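Creatinine amidohydrolase (Nostoc punctiforme PCC 73102, PDB 3NO4) probably hydrolyses carbon-nitrogen bonds of linear amides, as a metal-dependent member of the creatininase superfamily. Local coordinates at residues Y179-A193 with G231-G245. Residues are numbered along the deposited sequence; the frame is centred on the assembly and turned at random. Where two conformers were deposited one is given.
With NI (nickel (II) ion), chain D.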
loop_
_atom_site.group_PDB
_atom_site.type_symbol
_atom_site.label_atom_id
_atom_site.label_comp_id
_atom_site.label_asym_id
_atom_site.label_seq_id
_atom_site.Cartn_x
_atom_site.Cartn_y
_atom_site.Cartn_z
ATOM N N TYR A 179 -8.041 -40.119 18.809
ATOM C CA TYR A 179 -6.793 -39.547 19.367
ATOM C C TYR A 179 -6.912 -38.869 20.742
ATOM O O TYR A 179 -5.887 -38.576 21.379
ATOM C CB TYR A 179 -6.214 -38.557 18.377
ATOM C CG TYR A 179 -6.136 -39.090 16.963
ATOM C CD1 TYR A 179 -5.471 -40.276 16.686
ATOM C CD2 TYR A 179 -6.724 -38.403 15.898
ATOM C CE1 TYR A 179 -5.393 -40.772 15.372
ATOM C CE2 TYR A 179 -6.651 -38.886 14.608
ATOM C CZ TYR A 179 -5.988 -40.060 14.349
ATOM O OH TYR A 179 -5.934 -40.513 13.081
ATOM N N GLY A 180 -8.143 -38.584 21.176
ATOM C CA GLY A 180 -8.409 -38.024 22.502
ATOM C C GLY A 180 -7.733 -36.687 22.654
ATOM O O GLY A 180 -7.750 -35.882 21.722
ATOM N N ASP A 181 -7.047 -36.525 23.789
ATOM C CA ASP A 181 -6.322 -35.288 24.080
ATOM C C ASP A 181 -4.914 -35.230 23.443
ATOM O O ASP A 181 -4.207 -34.257 23.638
ATOM C CB ASP A 181 -6.317 -35.020 25.595
ATOM C CG ASP A 181 -7.708 -34.659 26.112
ATOM O OD1 ASP A 181 -8.317 -33.691 25.582
ATOM O OD2 ASP A 181 -8.194 -35.352 27.031
ATOM N N GLN A 182 -4.539 -36.245 22.650
ATOM C CA GLN A 182 -3.327 -36.210 21.809
ATOM C C GLN A 182 -3.576 -35.698 20.374
ATOM O O GLN A 182 -2.666 -35.724 19.555
ATOM C CB GLN A 182 -2.656 -37.588 21.768
ATOM C CG GLN A 182 -2.059 -38.043 23.093
ATOM C CD GLN A 182 -1.319 -39.356 22.940
ATOM O OE1 GLN A 182 -0.178 -39.408 22.495
ATOM N NE2 GLN A 182 -1.982 -40.412 23.249
ATOM N N GLU A 183 -4.776 -35.205 20.067
ATOM C CA GLU A 183 -5.024 -34.560 18.772
ATOM C C GLU A 183 -4.232 -33.265 18.669
ATOM O O GLU A 183 -3.639 -32.987 17.619
ATOM C CB GLU A 183 -6.530 -34.315 18.545
ATOM C CG GLU A 183 -6.951 -33.390 17.369
ATOM C CD GLU A 183 -6.722 -33.953 15.964
ATOM O OE1 GLU A 183 -6.233 -35.119 15.809
ATOM O OE2 GLU A 183 -7.036 -33.191 15.005
ATOM N N GLY A 184 -4.245 -32.467 19.741
ATOM C CA GLY A 184 -3.561 -31.162 19.755
ATOM C C GLY A 184 -4.105 -30.134 18.779
ATOM O O GLY A 184 -5.251 -30.262 18.317
ATOM N N SER A 185 -3.287 -29.111 18.483
ATOM C CA SER A 185 -3.685 -27.930 17.726
ATOM C C SER A 185 -2.933 -27.738 16.409
ATOM O O SER A 185 -3.405 -27.000 15.587
ATOM C CB SER A 185 -3.411 -26.626 18.520
ATOM O OG SER A 185 -3.990 -26.644 19.769
ATOM N N HIS A 186 -1.725 -28.295 16.287
ATOM C CA HIS A 186 -0.913 -28.181 15.087
ATOM C C HIS A 186 -0.061 -29.448 14.895
ATOM O O HIS A 186 0.453 -30.010 15.857
ATOM C CB HIS A 186 -0.042 -26.897 15.134
ATOM C CG HIS A 186 0.788 -26.724 13.904
ATOM N ND1 HIS A 186 0.277 -26.233 12.729
ATOM C CD2 HIS A 186 2.062 -27.088 13.638
ATOM C CE1 HIS A 186 1.226 -26.251 11.805
ATOM N NE2 HIS A 186 2.325 -26.750 12.334
ATOM N N ALA A 187 0.054 -29.882 13.639
ATOM C CA ALA A 187 0.644 -31.161 13.260
ATOM C C ALA A 187 -0.182 -32.250 13.946
ATOM O O ALA A 187 0.354 -33.065 14.672
ATOM C CB ALA A 187 2.150 -31.228 13.628
ATOM N N THR A 188 -1.497 -32.186 13.745
ATOM C CA THR A 188 -2.438 -33.037 14.447
ATOM C C THR A 188 -2.452 -34.426 13.784
ATOM O O THR A 188 -2.241 -34.523 12.579
ATOM C CB THR A 188 -3.891 -32.492 14.444
ATOM O OG1 THR A 188 -4.431 -32.528 13.116
ATOM C CG2 THR A 188 -3.988 -31.095 15.038
ATOM N N PRO A 189 -2.682 -35.494 14.558
ATOM C CA PRO A 189 -2.844 -36.805 13.902
ATOM C C PRO A 189 -3.957 -36.850 12.856
ATOM O O PRO A 189 -3.780 -37.535 11.846
ATOM C CB PRO A 189 -3.074 -37.779 15.069
ATOM C CG PRO A 189 -3.282 -36.948 16.275
ATOM C CD PRO A 189 -2.647 -35.633 16.019
ATOM N N SER A 190 -5.036 -36.081 13.034
ATOM C CA SER A 190 -6.114 -36.083 12.004
ATOM C C SER A 190 -5.659 -35.570 10.625
ATOM O O SER A 190 -5.894 -36.236 9.599
ATOM C CB SER A 190 -7.403 -35.381 12.481
ATOM O OG SER A 190 -7.207 -34.015 12.726
ATOM N N GLU A 191 -4.984 -34.429 10.601
ATOM C CA GLU A 191 -4.537 -33.844 9.341
ATOM C C GLU A 191 -3.390 -34.653 8.725
ATOM O O GLU A 191 -3.362 -34.828 7.519
ATOM C CB GLU A 191 -4.136 -32.371 9.494
ATOM C CG GLU A 191 -2.815 -32.086 10.260
ATOM C CD GLU A 191 -2.567 -30.608 10.481
ATOM O OE1 GLU A 191 -2.930 -29.809 9.581
ATOM O OE2 GLU A 191 -2.031 -30.214 11.540
ATOM N N VAL A 192 -2.474 -35.150 9.572
ATOM C CA VAL A 192 -1.410 -36.021 9.117
ATOM C C VAL A 192 -2.021 -37.324 8.559
ATOM O O VAL A 192 -1.623 -37.745 7.478
ATOM C CB VAL A 192 -0.298 -36.238 10.198
ATOM C CG1 VAL A 192 0.752 -37.236 9.676
ATOM C CG2 VAL A 192 0.371 -34.861 10.545
ATOM N N ALA A 193 -3.017 -37.903 9.232
ATOM C CA ALA A 193 -3.758 -39.074 8.692
ATOM C C ALA A 193 -4.259 -38.811 7.268
ATOM O O ALA A 193 -3.989 -39.616 6.369
ATOM C CB ALA A 193 -4.923 -39.482 9.596
ATOM N N GLY A 231 7.938 -28.031 16.516
ATOM C CA GLY A 231 6.900 -27.429 15.685
ATOM C C GLY A 231 5.495 -27.913 15.943
ATOM O O GLY A 231 4.559 -27.311 15.457
ATOM N N ARG A 232 5.351 -29.004 16.692
ATOM C CA ARG A 232 4.044 -29.523 17.093
ATOM C C ARG A 232 3.452 -28.692 18.221
ATOM O O ARG A 232 4.173 -28.245 19.097
ATOM C CB ARG A 232 4.160 -30.953 17.630
ATOM C CG ARG A 232 4.598 -32.020 16.632
ATOM C CD ARG A 232 4.558 -33.390 17.328
ATOM N NE ARG A 232 5.723 -33.595 18.211
ATOM C CZ ARG A 232 5.819 -34.490 19.195
ATOM N NH1 ARG A 232 4.804 -35.281 19.530
ATOM N NH2 ARG A 232 6.970 -34.608 19.860
HETATM N N MSE A 233 2.131 -28.540 18.216
HETATM C CA MSE A 233 1.380 -28.036 19.371
HETATM C C MSE A 233 0.445 -29.142 19.884
HETATM O O MSE A 233 -0.594 -29.404 19.303
HETATM C CB MSE A 233 0.571 -26.807 18.984
HETATM C CG MSE A 233 1.401 -25.601 18.477
HETATM SE SE MSE A 233 0.192 -24.243 17.760
HETATM C CE MSE A 233 -0.461 -23.629 19.506
ATOM N N GLY A 234 0.862 -29.799 20.958
ATOM C CA GLY A 234 0.011 -30.679 21.746
ATOM C C GLY A 234 -0.298 -32.043 21.157
ATOM O O GLY A 234 -1.087 -32.817 21.755
ATOM N N SER A 235 0.356 -32.372 20.043
ATOM C CA SER A 235 -0.134 -33.379 19.135
ATOM C C SER A 235 0.779 -34.591 19.118
ATOM O O SER A 235 2.005 -34.452 19.327
ATOM C CB SER A 235 -0.288 -32.797 17.729
ATOM O OG SER A 235 0.939 -32.417 17.171
ATOM N N ASN A 236 0.170 -35.753 18.906
ATOM C CA ASN A 236 0.884 -36.977 18.614
ATOM C C ASN A 236 0.512 -37.445 17.213
ATOM O O ASN A 236 -0.297 -38.380 17.051
ATOM C CB ASN A 236 0.626 -38.061 19.664
ATOM C CG ASN A 236 1.523 -39.273 19.482
ATOM O OD1 ASN A 236 2.315 -39.335 18.544
ATOM N ND2 ASN A 236 1.384 -40.250 20.368
ATOM N N PRO A 237 1.151 -36.845 16.187
ATOM C CA PRO A 237 0.867 -37.294 14.809
ATOM C C PRO A 237 1.283 -38.716 14.476
ATOM O O PRO A 237 0.827 -39.245 13.474
ATOM C CB PRO A 237 1.606 -36.262 13.930
ATOM C CG PRO A 237 2.709 -35.780 14.797
ATOM C CD PRO A 237 2.140 -35.749 16.195
ATOM N N GLY A 238 2.104 -39.343 15.319
ATOM C CA GLY A 238 2.409 -40.750 15.198
ATOM C C GLY A 238 1.211 -41.690 15.356
ATOM O O GLY A 238 1.322 -42.858 14.986
ATOM N N LEU A 239 0.085 -41.211 15.918
ATOM C CA LEU A 239 -1.142 -42.030 15.944
ATOM C C LEU A 239 -1.830 -42.108 14.566
ATOM O O LEU A 239 -2.700 -42.969 14.391
ATOM C CB LEU A 239 -2.109 -41.549 17.029
ATOM C CG LEU A 239 -1.561 -41.555 18.465
ATOM C CD1 LEU A 239 -2.559 -40.804 19.378
ATOM C CD2 LEU A 239 -1.259 -42.975 18.997
ATOM N N ALA A 240 -1.454 -41.245 13.603
ATOM C CA ALA A 240 -2.106 -41.233 12.291
ATOM C C ALA A 240 -1.901 -42.545 11.519
ATOM O O ALA A 240 -0.854 -43.181 11.619
ATOM C CB ALA A 240 -1.637 -40.058 11.444
ATOM N N THR A 241 -2.938 -42.959 10.793
ATOM C CA THR A 241 -2.819 -44.008 9.766
ATOM C C THR A 241 -3.512 -43.531 8.465
ATOM O O THR A 241 -4.447 -42.721 8.524
ATOM C CB THR A 241 -3.399 -45.365 10.218
ATOM O OG1 THR A 241 -4.836 -45.310 10.172
ATOM C CG2 THR A 241 -2.908 -45.739 11.611
ATOM N N PRO A 242 -3.096 -44.068 7.297
ATOM C CA PRO A 242 -3.853 -43.714 6.057
ATOM C C PRO A 242 -5.326 -44.197 6.073
ATOM O O PRO A 242 -6.168 -43.577 5.433
ATOM C CB PRO A 242 -3.039 -44.385 4.938
ATOM C CG PRO A 242 -2.292 -45.541 5.639
ATOM C CD PRO A 242 -1.983 -45.008 7.019
ATOM N N GLU A 243 -5.627 -45.237 6.848
ATOM C CA GLU A 243 -7.002 -45.762 7.004
ATOM C C GLU A 243 -7.868 -44.721 7.720
ATOM O O GLU A 243 -8.926 -44.383 7.222
ATOM C CB GLU A 243 -7.033 -47.083 7.774
ATOM C CG GLU A 243 -6.444 -48.301 7.008
ATOM C CD GLU A 243 -4.920 -48.233 6.775
ATOM O OE1 GLU A 243 -4.188 -47.654 7.616
ATOM O OE2 GLU A 243 -4.459 -48.727 5.722
ATOM N N HIS A 244 -7.381 -44.172 8.839
ATOM C CA HIS A 244 -8.034 -43.008 9.498
ATOM C C HIS A 244 -8.172 -41.832 8.535
ATOM O O HIS A 244 -9.188 -41.161 8.530
ATOM C CB HIS A 244 -7.258 -42.506 10.729
ATOM C CG HIS A 244 -7.133 -43.502 11.822
ATOM N ND1 HIS A 244 -6.262 -43.330 12.879
ATOM C CD2 HIS A 244 -7.741 -44.700 12.013
ATOM C CE1 HIS A 244 -6.365 -44.373 13.691
ATOM N NE2 HIS A 244 -7.250 -45.216 13.187
ATOM N N GLY A 245 -7.135 -41.595 7.737
ATOM C CA GLY A 245 -7.140 -40.556 6.705
ATOM C C GLY A 245 -8.306 -40.582 5.738
ATOM O O GLY A 245 -8.917 -39.539 5.488
HETATM NI NI NI D . -2.067 -27.917 9.520
HETATM O O HOH W 1 -3.123 -31.831 23.352
HETATM O O HOH W 2 -2.316 -27.714 21.571
HETATM O O HOH W 3 -2.310 -27.195 11.439
#
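A classic beta bulge sets two residues, Ser185 and His186, opposite Met233: the carbonyl O of Met233 takes Ser185 N at 2.8 Å and, weakly, His186 N, while Met233 N returns a bond to His186 O from above the carbonyl plane. This single antiparallel bridge joins two loops of the creatininase fold, and beyond it residues 179-193 run into the helix that carries Glu191, a nickel ligand with His50 and Asp59. The hydroxyl OG of Ser235 lies 2.8 Å from His186 O and 2.6 Å from Ala187 O, two acceptors for one proton. With CG anti to the backbone N (chi1 -179°), the His186 ring brings CD2 edge-on to within 3.1 Å of Gly231 O; NE2 bonds to Gln49 O. The CB of His186 lies against the selenium of Met233, a selenomethionine. Near the metal, Glu191 divides its carboxylate: OE1 binds nickel, whereas OE2 accepts Thr188 N on its anti lone pair and also a hydrogen bond from the nickel-bound water, linking the nickel-binding carboxylate to Thr188, the N-cap of its helix.

Farther along, Gln182 grips Asn236 twice. Its backbone O accepts Asn236 N in the carbonyl plane, and Gln182 OE1 accepts Asn236 ND2 at 2.8 Å, the side chains lying side by side with amide planes 36° apart. Pro189 sets its CG on Asn236 O, and Val192 CG2 rests on Pro237 CB. The CB of Ala240 fits against the first turn of helix 189-198, 3.3 Å from Pro189 O.

At the far end the Tyr179 ring is packed by Pro189 CB over the centre of one face, while Leu239 CB meets its CD1. Tyr179 OH reaches the edge of the His244 ring, hydrogen-bonded to His244 ND1 at 2.8 Å.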